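Local coordinates for probable glutathione S-transferase (Bordetella bronchiseptica RB50, PDB 3H1N), which probably transfers glutathione to electrophilic substrates, as a dimer whose subunits each pair a thioredoxin-like domain with an all-helical one, at residues 33-36 with 37-41; 191-194 with 195-198; 103-106 with 107-111; 82-86 with 87-91; 158-161 with 162-166. All blocks are in the same frame, centred on the assembly; numbering follows the deposited sequence.

Contact 1. Residues 33-36 with 37-41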
loop_
_atom_site.group_PDB
_atom_site.type_symbol
_atom_site.label_atom_id
_atom_site.label_comp_id
_atom_site.label_asym_id
_atom_site.label_seq_id
_atom_site.Cartn_x
_atom_site.Cartn_y
_atom_site.Cartn_z
ATOM N N ARG B 33 5.703 11.968 -0.070
ATOM C CA ARG B 33 4.411 11.308 0.139
ATOM C C ARG B 33 3.345 12.281 0.643
ATOM O O ARG B 33 2.139 12.085 0.415
ATOM C CB ARG B 33 4.562 10.154 1.142
ATOM C CG ARG B 33 5.678 9.175 0.812
ATOM C CD ARG B 33 5.736 8.015 1.802
ATOM N NE ARG B 33 6.730 7.010 1.416
ATOM C CZ ARG B 33 7.212 6.079 2.242
ATOM N NH1 ARG B 33 6.809 6.038 3.503
ATOM N NH2 ARG B 33 8.111 5.195 1.816
ATOM N N GLY B 34 3.791 13.317 1.351
ATOM C CA GLY B 34 2.878 14.285 1.941
ATOM C C GLY B 34 2.091 15.039 0.883
ATOM O O GLY B 34 0.959 15.445 1.126
ATOM N N GLU B 35 2.688 15.196 -0.297
ATOM C CA GLU B 35 2.055 15.904 -1.400
ATOM C C GLU B 35 0.708 15.324 -1.819
ATOM O O GLU B 35 -0.184 16.080 -2.193
ATOM C CB GLU B 35 2.998 16.010 -2.601
ATOM C CG GLU B 35 2.614 17.088 -3.611
ATOM C CD GLU B 35 2.622 18.504 -3.032
ATOM O OE1 GLU B 35 3.210 18.748 -1.953
ATOM O OE2 GLU B 35 2.025 19.385 -3.669
ATOM N N PHE B 36 0.541 14.004 -1.740
ATOM C CA PHE B 36 -0.749 13.399 -2.089
ATOM C C PHE B 36 -1.850 13.878 -1.132
ATOM O O PHE B 36 -2.979 14.181 -1.546
ATOM C CB PHE B 36 -0.664 11.874 -2.107
ATOM C CG PHE B 36 0.245 11.325 -3.179
ATOM C CD1 PHE B 36 -0.214 11.161 -4.491
ATOM C CD2 PHE B 36 1.558 10.955 -2.874
ATOM C CE1 PHE B 36 0.624 10.640 -5.479
ATOM C CE2 PHE B 36 2.412 10.441 -3.864
ATOM C CZ PHE B 36 1.942 10.288 -5.169
ATOM N N VAL B 37 -1.500 14.002 0.140
ATOM C CA VAL B 37 -2.449 14.468 1.152
ATOM C C VAL B 37 -2.718 15.965 0.986
ATOM O O VAL B 37 -3.882 16.407 1.018
ATOM C CB VAL B 37 -1.962 14.125 2.582
ATOM C CG1 VAL B 37 -2.940 14.658 3.635
ATOM C CG2 VAL B 37 -1.793 12.633 2.729
ATOM N N ARG B 38 -1.642 16.724 0.770
ATOM C CA ARG B 38 -1.692 18.176 0.656
ATOM C C ARG B 38 -2.569 18.599 -0.527
ATOM O O ARG B 38 -3.346 19.551 -0.412
ATOM C CB ARG B 38 -0.260 18.722 0.492
ATOM C CG ARG B 38 -0.061 20.191 0.797
ATOM C CD ARG B 38 1.338 20.467 1.391
ATOM N NE ARG B 38 2.335 19.627 0.755
ATOM C CZ ARG B 38 3.187 18.822 1.388
ATOM N NH1 ARG B 38 4.022 18.085 0.675
ATOM N NH2 ARG B 38 3.246 18.790 2.712
ATOM N N LEU B 39 -2.452 17.897 -1.660
ATOM C CA LEU B 39 -3.310 18.196 -2.820
ATOM C C LEU B 39 -4.800 18.035 -2.501
ATOM O O LEU B 39 -5.608 18.877 -2.848
ATOM C CB LEU B 39 -2.926 17.340 -4.040
ATOM C CG LEU B 39 -1.642 17.746 -4.773
ATOM C CD1 LEU B 39 -1.191 16.629 -5.694
ATOM C CD2 LEU B 39 -1.829 19.050 -5.554
ATOM N N ALA B 40 -5.157 16.948 -1.827
ATOM C CA ALA B 40 -6.550 16.712 -1.465
ATOM C C ALA B 40 -7.109 17.754 -0.496
ATOM O O ALA B 40 -8.248 18.201 -0.658
ATOM C CB ALA B 40 -6.705 15.303 -0.888
ATOM N N LEU B 41 -6.320 18.132 0.515
ATOM C CA LEU B 41 -6.762 19.104 1.522
ATOM C C LEU B 41 -6.913 20.459 0.865
ATOM O O LEU B 41 -7.877 21.190 1.131
ATOM C CB LEU B 41 -5.763 19.215 2.678
ATOM C CG LEU B 41 -5.565 17.978 3.558
ATOM C CD1 LEU B 41 -4.284 18.134 4.403
ATOM C CD2 LEU B 41 -6.813 17.747 4.426
#
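E35 and R38 both turn CG away from their own backbone N (chi1 -161° in each), and further bends, at chi2 in E35 and at chi2 and chi3 in R38, fold the two polar ends over the same side of the helix. There a salt bridge forms between residues three apart. R38 approaches side-on and gives two of its nitrogens, NH1 and NE, to one oxygen: NH1 lies 2.8 Å from E35 OE1 and NE lies 3.0 Å from that same E35 OE1. The oxygen lies in the guanidinium plane, but the carboxylate is turned 44° against it. NH1 meets OE1 nearly along the C-O axis, whereas NE arrives from above the carboxylate plane. Two bonds therefore fix the rotation of the arginine end in a buried place, where opposite charges can satisfy each other. G34 suits its position because it has no side chain to press on R38, and its carbonyl O lies over one guanidinium face. The same O accepts the R38 backbone N at 2.9 Å, while L39 N bonds to E35 O at 3.0 Å as the helix proceeds. L39 lays its CG against E35 O, shielding this turn with hydrocarbon.

Both charged groups have a second partner: E35 OE2 bonds to Y229 and R38 NH2 makes a salt bridge to D50. Residues 34-41 belong to helix 34-43, the crossover of the beta-alpha-beta unit between strands 22-25 and 48-50. F36 sets its ring edge-to-face with H190 of helix 183-198, and V37 and A40 pack on helix 87-97.

Contact 2. Residues 191-194 with 195-198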
loop_
_atom_site.group_PDB
_atom_site.type_symbol
_atom_site.label_atom_id
_atom_site.label_comp_id
_atom_site.label_asym_id
_atom_site.label_seq_id
_atom_site.Cartn_x
_atom_site.Cartn_y
_atom_site.Cartn_z
ATOM N N VAL B 191 1.416 11.776 -9.683
ATOM C CA VAL B 191 2.377 10.756 -10.095
ATOM C C VAL B 191 2.866 11.002 -11.550
ATOM O O VAL B 191 4.050 10.785 -11.868
ATOM C CB VAL B 191 1.858 9.303 -9.812
ATOM C CG1 VAL B 191 0.813 8.842 -10.858
ATOM C CG2 VAL B 191 3.028 8.340 -9.734
ATOM N N VAL B 192 1.986 11.524 -12.410
ATOM C CA VAL B 192 2.395 11.878 -13.772
ATOM C C VAL B 192 3.360 13.087 -13.748
ATOM O O VAL B 192 4.353 13.113 -14.498
ATOM C CB VAL B 192 1.171 12.133 -14.713
ATOM C CG1 VAL B 192 1.616 12.702 -16.052
ATOM C CG2 VAL B 192 0.370 10.841 -14.922
ATOM N N GLU B 193 3.087 14.070 -12.881
ATOM C CA GLU B 193 4.023 15.186 -12.693
ATOM C C GLU B 193 5.388 14.680 -12.272
ATOM O O GLU B 193 6.403 15.153 -12.779
ATOM C CB GLU B 193 3.539 16.180 -11.621
ATOM C CG GLU B 193 2.492 17.153 -12.090
ATOM C CD GLU B 193 3.030 18.126 -13.114
ATOM O OE1 GLU B 193 3.989 18.872 -12.811
ATOM O OE2 GLU B 193 2.492 18.143 -14.235
ATOM N N GLY B 194 5.390 13.748 -11.324
ATOM C CA GLY B 194 6.618 13.141 -10.821
ATOM C C GLY B 194 7.415 12.416 -11.897
ATOM O O GLY B 194 8.633 12.564 -11.971
ATOM N N LEU B 195 6.724 11.639 -12.728
ATOM C CA LEU B 195 7.368 10.905 -13.821
ATOM C C LEU B 195 7.902 11.841 -14.909
ATOM O O LEU B 195 8.991 11.609 -15.465
ATOM C CB LEU B 195 6.427 9.841 -14.403
ATOM C CG LEU B 195 6.147 8.641 -13.477
ATOM C CD1 LEU B 195 5.086 7.675 -14.043
ATOM C CD2 LEU B 195 7.421 7.860 -13.173
ATOM N N LEU B 196 7.145 12.894 -15.195
ATOM C CA LEU B 196 7.572 13.932 -16.144
ATOM C C LEU B 196 8.875 14.588 -15.706
ATOM O O LEU B 196 9.732 14.964 -16.540
ATOM C CB LEU B 196 6.477 14.994 -16.291
ATOM C CG LEU B 196 5.294 14.655 -17.201
ATOM C CD1 LEU B 196 4.331 15.851 -17.389
ATOM C CD2 LEU B 196 5.830 14.201 -18.563
ATOM N N HIS B 197 9.013 14.760 -14.397
ATOM C CA HIS B 197 10.203 15.363 -13.844
ATOM C C HIS B 197 11.395 14.388 -13.870
ATOM O O HIS B 197 12.494 14.755 -14.307
ATOM C CB HIS B 197 9.948 15.849 -12.419
ATOM C CG HIS B 197 11.200 16.269 -11.716
ATOM N ND1 HIS B 197 11.825 17.477 -11.966
ATOM C CD2 HIS B 197 11.971 15.617 -10.819
ATOM C CE1 HIS B 197 12.919 17.553 -11.225
ATOM N NE2 HIS B 197 13.030 16.434 -10.525
ATOM N N ALA B 198 11.153 13.156 -13.420
ATOM C CA ALA B 198 12.214 12.160 -13.229
ATOM C C ALA B 198 12.698 11.489 -14.513
ATOM O O ALA B 198 13.878 11.145 -14.625
ATOM C CB ALA B 198 11.775 11.091 -12.224
#
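V192 and L196 stand one helical turn apart and touch through V192 CG1 and L196 CG at 4.3 Å, a loose apolar contact along one side of the helix. The leucine is closer to the valine's carbonyl than to its side chain: L196 CG rests 3.3 Å from V192 O, because CG lies beside the backbone N and opposite the carbonyl carbon (chi1 -79°). L195 repeats this posture one residue earlier, with CG 3.4 Å from V191 O. Branched aliphatic residues suit both places, since their CB and CG lie against the carbonyl oxygens, which stay bonded to the next turn. L195 N reaches V191 O at 2.9 Å, L196 N reaches V192 O at 2.9 Å, and A198 N closes on G194 O at 3.0 Å.

These are the last two turns of helix 183-198, in the all-helical C-terminal domain of the glutathione S-transferase fold. H197 N is shared, with a bond to E193 O at 3.1 Å and a weak one to G194 O. G194 adds no side chain of its own, and A198 adds just a methyl, its CB 3.5 Å from G194 O.

Further out, V191 and L195 pack on helix 105-127, and M203 touches V192, L195 and L196. E193 OE2 is hydrogen-bonded to NE2 of H217 on helix 211-221, while the imidazole of H197 meets the ring of F238.

Contact 3. Residues 103-106 with 107-111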
loop_
_atom_site.group_PDB
_atom_site.type_symbol
_atom_site.label_atom_id
_atom_site.label_comp_id
_atom_site.label_asym_id
_atom_site.label_seq_id
_atom_site.Cartn_x
_atom_site.Cartn_y
_atom_site.Cartn_z
ATOM N N PRO B 103 -19.975 8.234 -2.906
ATOM C CA PRO B 103 -20.746 7.994 -1.687
ATOM C C PRO B 103 -21.031 6.508 -1.449
ATOM O O PRO B 103 -21.383 6.117 -0.341
ATOM C CB PRO B 103 -22.048 8.774 -1.929
ATOM C CG PRO B 103 -22.166 8.911 -3.408
ATOM C CD PRO B 103 -20.767 8.918 -3.952
ATOM N N ASP B 104 -20.867 5.698 -2.490
ATOM C CA ASP B 104 -21.236 4.292 -2.447
ATOM C C ASP B 104 -20.038 3.406 -2.135
ATOM O O ASP B 104 -18.884 3.784 -2.400
ATOM C CB ASP B 104 -21.857 3.869 -3.779
ATOM C CG ASP B 104 -20.890 4.013 -4.941
ATOM O OD1 ASP B 104 -20.505 5.161 -5.272
ATOM O OD2 ASP B 104 -20.511 2.973 -5.514
ATOM N N ARG B 105 -20.337 2.218 -1.613
ATOM C CA ARG B 105 -19.322 1.252 -1.182
ATOM C C ARG B 105 -18.378 0.864 -2.318
ATOM O O ARG B 105 -17.153 0.921 -2.167
ATOM C CB ARG B 105 -20.005 -0.001 -0.623
ATOM C CG ARG B 105 -19.056 -1.120 -0.231
ATOM C CD ARG B 105 -19.820 -2.261 0.432
ATOM N NE ARG B 105 -20.644 -2.997 -0.520
ATOM C CZ ARG B 105 -21.333 -4.091 -0.211
ATOM N NH1 ARG B 105 -21.291 -4.566 1.026
ATOM N NH2 ARG B 105 -22.061 -4.710 -1.132
ATOM N N ALA B 106 -18.956 0.451 -3.450
ATOM C CA ALA B 106 -18.163 0.006 -4.596
ATOM C C ALA B 106 -17.251 1.112 -5.111
ATOM O O ALA B 106 -16.100 0.851 -5.468
ATOM C CB ALA B 106 -19.049 -0.511 -5.708
ATOM N N GLY B 107 -17.762 2.344 -5.140
ATOM C CA GLY B 107 -16.974 3.479 -5.611
ATOM C C GLY B 107 -15.800 3.796 -4.689
ATOM O O GLY B 107 -14.720 4.149 -5.155
ATOM N N ARG B 108 -16.024 3.664 -3.381
ATOM C CA ARG B 108 -14.992 3.902 -2.363
ATOM C C ARG B 108 -13.885 2.876 -2.454
ATOM O O ARG B 108 -12.713 3.230 -2.387
ATOM C CB ARG B 108 -15.620 3.881 -0.956
ATOM C CG ARG B 108 -16.255 5.203 -0.588
ATOM C CD ARG B 108 -17.365 5.068 0.425
ATOM N NE ARG B 108 -17.941 6.386 0.692
ATOM C CZ ARG B 108 -18.634 6.712 1.780
ATOM N NH1 ARG B 108 -18.851 5.812 2.740
ATOM N NH2 ARG B 108 -19.105 7.949 1.910
ATOM N N LEU B 109 -14.270 1.600 -2.590
ATOM C CA LEU B 109 -13.308 0.515 -2.757
ATOM C C LEU B 109 -12.485 0.681 -4.035
ATOM O O LEU B 109 -11.287 0.387 -4.041
ATOM C CB LEU B 109 -14.011 -0.840 -2.742
ATOM C CG LEU B 109 -14.639 -1.230 -1.399
ATOM C CD1 LEU B 109 -15.564 -2.428 -1.531
ATOM C CD2 LEU B 109 -13.559 -1.464 -0.336
ATOM N N TRP B 110 -13.138 1.142 -5.107
ATOM C CA TRP B 110 -12.476 1.392 -6.391
ATOM C C TRP B 110 -11.443 2.505 -6.263
ATOM O O TRP B 110 -10.302 2.348 -6.703
ATOM C CB TRP B 110 -13.518 1.694 -7.486
ATOM C CG TRP B 110 -13.008 2.153 -8.843
ATOM C CD1 TRP B 110 -13.405 3.280 -9.523
ATOM C CD2 TRP B 110 -12.042 1.499 -9.684
ATOM N NE1 TRP B 110 -12.746 3.364 -10.736
ATOM C CE2 TRP B 110 -11.909 2.282 -10.860
ATOM C CE3 TRP B 110 -11.274 0.325 -9.559
ATOM C CZ2 TRP B 110 -11.029 1.937 -11.902
ATOM C CZ3 TRP B 110 -10.406 -0.027 -10.596
ATOM C CH2 TRP B 110 -10.287 0.781 -11.754
ATOM N N VAL B 111 -11.833 3.618 -5.644
ATOM C CA VAL B 111 -10.902 4.713 -5.404
ATOM C C VAL B 111 -9.723 4.279 -4.512
ATOM O O VAL B 111 -8.575 4.652 -4.775
ATOM C CB VAL B 111 -11.628 5.997 -4.886
ATOM C CG1 VAL B 111 -10.628 7.080 -4.451
ATOM C CG2 VAL B 111 -12.513 6.549 -5.990
#
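D104 OD2 accepts the backbone N of G107 at 2.8 Å, the shortest polar bond here and a capping bond, with D104 at the N-cap position of helix 105-127. The aspartate reaches it by setting CG between its own backbone N and carbonyl carbon (chi1 62°), and the N-H comes from above the carboxylate plane, 57° out of it. A short acidic side chain suits this place, as it can fold back onto an amide of the first turn, where no preceding turn of helix supplies an acceptor. G107 has no side chain, and D104 OD2 comes to 3.6 Å from G107 CA.

D104 contributes its main chain too, D104 O taking R108 N at 3.0 Å. The arginine then runs extended from CG to NE back past the start of the helix, with P103 O 3.5 Å from R108 CZ over one guanidinium face. R108 NE is held by P102 O. Next along, R105 and L109 lie side by side and point the same way, R105 CG being 3.9 Å from L109 CD1, so the aliphatic stem of the arginine packs against the leucine.

An acidic cap at the amino end of a helix is expected to interact favourably with the helix dipole, while R105, in the conformer given, forms salt bridges with D80 and E97 of the second subunit, which probably helps hold the start of this helix at the dimer interface.

Contact 4. Residues 82-86 with 87-91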
loop_
_atom_site.group_PDB
_atom_site.type_symbol
_atom_site.label_atom_id
_atom_site.label_comp_id
_atom_site.label_asym_id
_atom_site.label_seq_id
_atom_site.Cartn_x
_atom_site.Cartn_y
_atom_site.Cartn_z
HETATM N N MSE B 82 -8.116 11.679 16.117
HETATM C CA MSE B 82 -7.401 10.518 15.592
HETATM C C MSE B 82 -6.024 10.915 15.080
HETATM O O MSE B 82 -5.819 12.037 14.630
HETATM C CB MSE B 82 -8.208 9.892 14.448
HETATM C CG MSE B 82 -9.567 9.314 14.892
HETATM SE SE MSE B 82 -10.702 8.898 13.368
HETATM C CE MSE B 82 -11.055 10.725 12.720
ATOM N N THR B 83 -5.081 9.984 15.161
ATOM C CA THR B 83 -3.810 10.111 14.470
ATOM C C THR B 83 -3.799 9.079 13.360
ATOM O O THR B 83 -3.751 7.891 13.617
ATOM C CB THR B 83 -2.622 9.881 15.427
ATOM O OG1 THR B 83 -2.751 10.769 16.541
ATOM C CG2 THR B 83 -1.284 10.144 14.696
ATOM N N ILE B 84 -3.849 9.538 12.119
ATOM C CA ILE B 84 -4.053 8.658 10.981
ATOM C C ILE B 84 -2.789 8.653 10.125
ATOM O O ILE B 84 -2.350 9.711 9.655
ATOM C CB ILE B 84 -5.282 9.120 10.116
ATOM C CG1 ILE B 84 -6.552 9.229 10.977
ATOM C CG2 ILE B 84 -5.504 8.180 8.900
ATOM C CD1 ILE B 84 -7.696 10.029 10.317
ATOM N N ALA B 85 -2.217 7.472 9.912
ATOM C CA ALA B 85 -1.012 7.347 9.083
ATOM C C ALA B 85 -1.241 6.425 7.883
ATOM O O ALA B 85 -2.283 5.772 7.797
ATOM C CB ALA B 85 0.170 6.860 9.935
ATOM N N GLN B 86 -0.233 6.343 7.009
ATOM C CA GLN B 86 -0.318 5.734 5.667
ATOM C C GLN B 86 -1.101 6.644 4.708
ATOM O O GLN B 86 -2.289 6.939 4.931
ATOM C CB GLN B 86 -0.873 4.298 5.692
ATOM C CG GLN B 86 0.062 3.235 6.340
ATOM C CD GLN B 86 1.142 2.736 5.364
ATOM O OE1 GLN B 86 1.184 3.156 4.217
ATOM N NE2 GLN B 86 1.999 1.832 5.822
ATOM N N THR B 87 -0.417 7.097 3.657
ATOM C CA THR B 87 -0.984 8.049 2.706
ATOM C C THR B 87 -2.370 7.633 2.206
ATOM O O THR B 87 -3.300 8.440 2.249
ATOM C CB THR B 87 -0.026 8.311 1.508
ATOM O OG1 THR B 87 1.245 8.734 2.012
ATOM C CG2 THR B 87 -0.595 9.394 0.578
ATOM N N ALA B 88 -2.504 6.387 1.754
ATOM C CA ALA B 88 -3.788 5.864 1.258
ATOM C C ALA B 88 -4.894 5.853 2.332
ATOM O O ALA B 88 -6.078 6.049 2.018
ATOM C CB ALA B 88 -3.598 4.457 0.680
ATOM N N ASN B 89 -4.499 5.574 3.576
ATOM C CA ASN B 89 -5.408 5.554 4.739
ATOM C C ASN B 89 -5.883 6.974 5.095
ATOM O O ASN B 89 -7.076 7.194 5.299
ATOM C CB ASN B 89 -4.695 4.904 5.925
ATOM C CG ASN B 89 -5.639 4.500 7.063
ATOM O OD1 ASN B 89 -6.735 3.982 6.851
ATOM N ND2 ASN B 89 -5.187 4.725 8.283
ATOM N N ILE B 90 -4.960 7.931 5.149
ATOM C CA ILE B 90 -5.324 9.336 5.363
ATOM C C ILE B 90 -6.359 9.741 4.316
ATOM O O ILE B 90 -7.411 10.280 4.655
ATOM C CB ILE B 90 -4.085 10.270 5.355
ATOM C CG1 ILE B 90 -3.151 9.920 6.535
ATOM C CG2 ILE B 90 -4.512 11.747 5.401
ATOM C CD1 ILE B 90 -1.738 10.498 6.384
ATOM N N LEU B 91 -6.090 9.408 3.055
ATOM C CA LEU B 91 -6.965 9.836 1.957
ATOM C C LEU B 91 -8.322 9.141 2.005
ATOM O O LEU B 91 -9.335 9.782 1.754
ATOM C CB LEU B 91 -6.285 9.633 0.600
ATOM C CG LEU B 91 -5.125 10.574 0.257
ATOM C CD1 LEU B 91 -4.320 10.062 -0.952
ATOM C CD2 LEU B 91 -5.641 11.993 0.018
HETATM O O HOH W 1 2.417 6.246 3.443
HETATM O O HOH W 2 -0.516 4.211 2.013
#
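Strand 82-85 turns at Q86 straight into helix 87-97; the axes of strand 82-85 and of the helical segment 87-91 lie 132° apart, 6.8 Å at closest. This is a strand-to-helix junction leading from the edge strand of the thioredoxin-like sheet of a glutathione S-transferase, with Q86 at the N-cap and a positive phi (74°).

N89 folds back on the strand. With CG anti to its backbone N (chi1 -165°), ND2 reaches A85 O at 3.1 Å, nearly along the carbonyl axis and with A85 O close to the amide plane of N89. An asparagine suits the place because its amide offers both donor and acceptor: ND2 serves A85 O and also L109 O of the second subunit, while OD1 takes N112 of the second subunit. I84 crosses N89 at about a right angle, and its CG2 packs 3.8 Å from I90 CG1, closing the corner with two branched hydrocarbons. The first turn is fastened by I90 N to Q86 O at 2.9 Å.

Q86 sends NE2 to D120 of the second subunit, which leaves OE1 over the helix start. There one water gives a hydrogen to Q86 OE1 at 3.0 Å and accepts one from A88 N at 3.0 Å.

Contact 5. Residues 158-161 with 162-166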
loop_
_atom_site.group_PDB
_atom_site.type_symbol
_atom_site.label_atom_id
_atom_site.label_comp_id
_atom_site.label_asym_id
_atom_site.label_seq_id
_atom_site.Cartn_x
_atom_site.Cartn_y
_atom_site.Cartn_z
ATOM N N PRO B 158 5.202 1.667 -18.521
ATOM C CA PRO B 158 4.071 1.465 -19.442
ATOM C C PRO B 158 2.938 0.593 -18.869
ATOM O O PRO B 158 1.775 0.810 -19.215
ATOM C CB PRO B 158 4.696 0.783 -20.669
ATOM C CG PRO B 158 6.138 0.826 -20.503
ATOM C CD PRO B 158 6.499 1.325 -19.131
ATOM N N LYS B 159 3.255 -0.374 -18.018
ATOM C CA LYS B 159 2.198 -1.203 -17.443
ATOM C C LYS B 159 1.223 -0.389 -16.567
ATOM O O LYS B 159 0.004 -0.486 -16.726
ATOM C CB LYS B 159 2.749 -2.388 -16.647
ATOM C CG LYS B 159 1.642 -3.265 -16.105
ATOM C CD LYS B 159 2.185 -4.504 -15.413
ATOM C CE LYS B 159 1.069 -5.502 -15.133
ATOM N NZ LYS B 159 1.646 -6.758 -14.599
ATOM N N PHE B 160 1.768 0.371 -15.626
ATOM C CA PHE B 160 0.970 1.283 -14.807
ATOM C C PHE B 160 0.221 2.315 -15.645
ATOM O O PHE B 160 -0.954 2.552 -15.408
ATOM C CB PHE B 160 1.858 2.009 -13.810
ATOM C CG PHE B 160 2.253 1.173 -12.629
ATOM C CD1 PHE B 160 1.319 0.874 -11.633
ATOM C CD2 PHE B 160 3.555 0.719 -12.492
ATOM C CE1 PHE B 160 1.670 0.146 -10.525
ATOM C CE2 PHE B 160 3.925 -0.051 -11.375
ATOM C CZ PHE B 160 2.983 -0.341 -10.396
HETATM N N MSE B 161 0.896 2.936 -16.614
HETATM C CA MSE B 161 0.251 3.986 -17.391
HETATM C C MSE B 161 -0.903 3.450 -18.243
HETATM O O MSE B 161 -1.984 4.066 -18.296
HETATM C CB MSE B 161 1.276 4.778 -18.221
HETATM C CG MSE B 161 2.156 5.659 -17.322
HETATM SE SE MSE B 161 3.590 6.544 -18.254
HETATM C CE MSE B 161 2.577 7.992 -19.021
ATOM N N GLN B 162 -0.680 2.308 -18.891
ATOM C CA GLN B 162 -1.742 1.623 -19.644
ATOM C C GLN B 162 -2.917 1.279 -18.735
ATOM O O GLN B 162 -4.075 1.425 -19.127
ATOM C CB GLN B 162 -1.224 0.347 -20.320
ATOM C CG GLN B 162 -2.183 -0.244 -21.384
ATOM C CD GLN B 162 -2.337 0.651 -22.612
ATOM O OE1 GLN B 162 -3.096 1.619 -22.605
ATOM N NE2 GLN B 162 -1.613 0.325 -23.670
ATOM N N TYR B 163 -2.613 0.830 -17.522
ATOM C CA TYR B 163 -3.654 0.520 -16.545
ATOM C C TYR B 163 -4.527 1.740 -16.264
ATOM O O TYR B 163 -5.758 1.654 -16.358
ATOM C CB TYR B 163 -3.071 -0.073 -15.253
ATOM C CG TYR B 163 -4.133 -0.337 -14.216
ATOM C CD1 TYR B 163 -4.995 -1.432 -14.337
ATOM C CD2 TYR B 163 -4.298 0.524 -13.129
ATOM C CE1 TYR B 163 -5.995 -1.669 -13.398
ATOM C CE2 TYR B 163 -5.289 0.285 -12.174
ATOM C CZ TYR B 163 -6.120 -0.822 -12.314
ATOM O OH TYR B 163 -7.103 -1.032 -11.381
ATOM N N PHE B 164 -3.902 2.885 -15.981
ATOM C CA PHE B 164 -4.674 4.099 -15.748
ATOM C C PHE B 164 -5.434 4.569 -16.973
ATOM O O PHE B 164 -6.575 5.023 -16.847
ATOM C CB PHE B 164 -3.832 5.197 -15.081
ATOM C CG PHE B 164 -3.318 4.772 -13.726
ATOM C CD1 PHE B 164 -4.219 4.404 -12.726
ATOM C CD2 PHE B 164 -1.954 4.700 -13.466
ATOM C CE1 PHE B 164 -3.760 3.963 -11.464
ATOM C CE2 PHE B 164 -1.485 4.268 -12.194
ATOM C CZ PHE B 164 -2.390 3.909 -11.213
ATOM N N GLU B 165 -4.843 4.389 -18.152
ATOM C CA GLU B 165 -5.539 4.686 -19.399
ATOM C C GLU B 165 -6.854 3.898 -19.536
ATOM O O GLU B 165 -7.867 4.438 -20.001
ATOM C CB GLU B 165 -4.633 4.429 -20.608
ATOM C CG GLU B 165 -5.240 4.874 -21.958
ATOM C CD GLU B 165 -5.336 6.388 -22.113
ATOM O OE1 GLU B 165 -4.797 7.110 -21.255
ATOM O OE2 GLU B 165 -5.958 6.867 -23.094
ATOM N N GLN B 166 -6.825 2.630 -19.141
ATOM C CA GLN B 166 -8.014 1.768 -19.197
ATOM C C GLN B 166 -9.015 2.080 -18.093
ATOM O O GLN B 166 -10.217 2.088 -18.337
ATOM C CB GLN B 166 -7.641 0.273 -19.188
ATOM C CG GLN B 166 -6.728 -0.166 -20.351
ATOM C CD GLN B 166 -7.087 0.477 -21.702
ATOM O OE1 GLN B 166 -6.321 1.284 -22.243
ATOM N NE2 GLN B 166 -8.240 0.118 -22.245
#
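F160 and F164, one turn apart on helix 142-167 of the all-helical C-terminal domain, form the close-packed side of this contact. F164 lies near the backbone of the earlier turn, its CD2 only 3.1 Å from F160 O, a carbonyl already bonded to F164 N at 3.0 Å. The ring gets there because CG sits beside the backbone N, opposite the carbonyl carbon (chi1 -61°). Between the two phenylalanines the touch is lighter, F160 CB to F164 CE2 at 4.3 Å. Y163 CD2 rests over one face of the F164 ring, 3.8 Å above its plane and offset toward the rim. Large aromatic residues suit this side because it is buried against helix 105-127, where F160 meets L121 and F164 meets T117 and I118. M161, a selenomethionine here, sends its flexible chain to M203 and L206 of helix 200-206.

The other side is looser. Within the two segments the exposed K159 and Q162 take part mainly through their backbones, Q162 N bonding to P158 O at 2.9 Å and K159 O accepting the N of the buried Y163 at 3.0 Å. P158 has no N-H for the preceding turn, and the helix is kinked there, yet its carbonyl serves the next turn normally.

Across the dimer, F72 of the second subunit stacks on F160, meets Y163 edge-to-face and receives a cation-pi contact from the K159 side chain. E165 uses its two carboxylate oxygens on the backbone N atoms of R212 and L213, at the start of helix 211-221, while its own N bonds to M161 O at 2.9 Å.

Overall arrangement
Along the chain the contacts come in the order 1, 4, 3, 5, 2, each closing before the next opens. Contacts 1 and 4 belong to the thioredoxin-like part and touch directly, V37 on I90 and A40 on L91, their centres about 11 Å apart. Contacts 3, 5 and 2 lie on successive long helices, 105-127, 142-167 and 183-198; W110 of contact 3 packs on Y163 of contact 5, and the centres of contacts 2 and 5 are about 15 Å apart. Contacts 3, 4 and 5 all meet the second subunit, whereas contacts 1 and 2 are internal. The set thus samples both domains and the dimer interface.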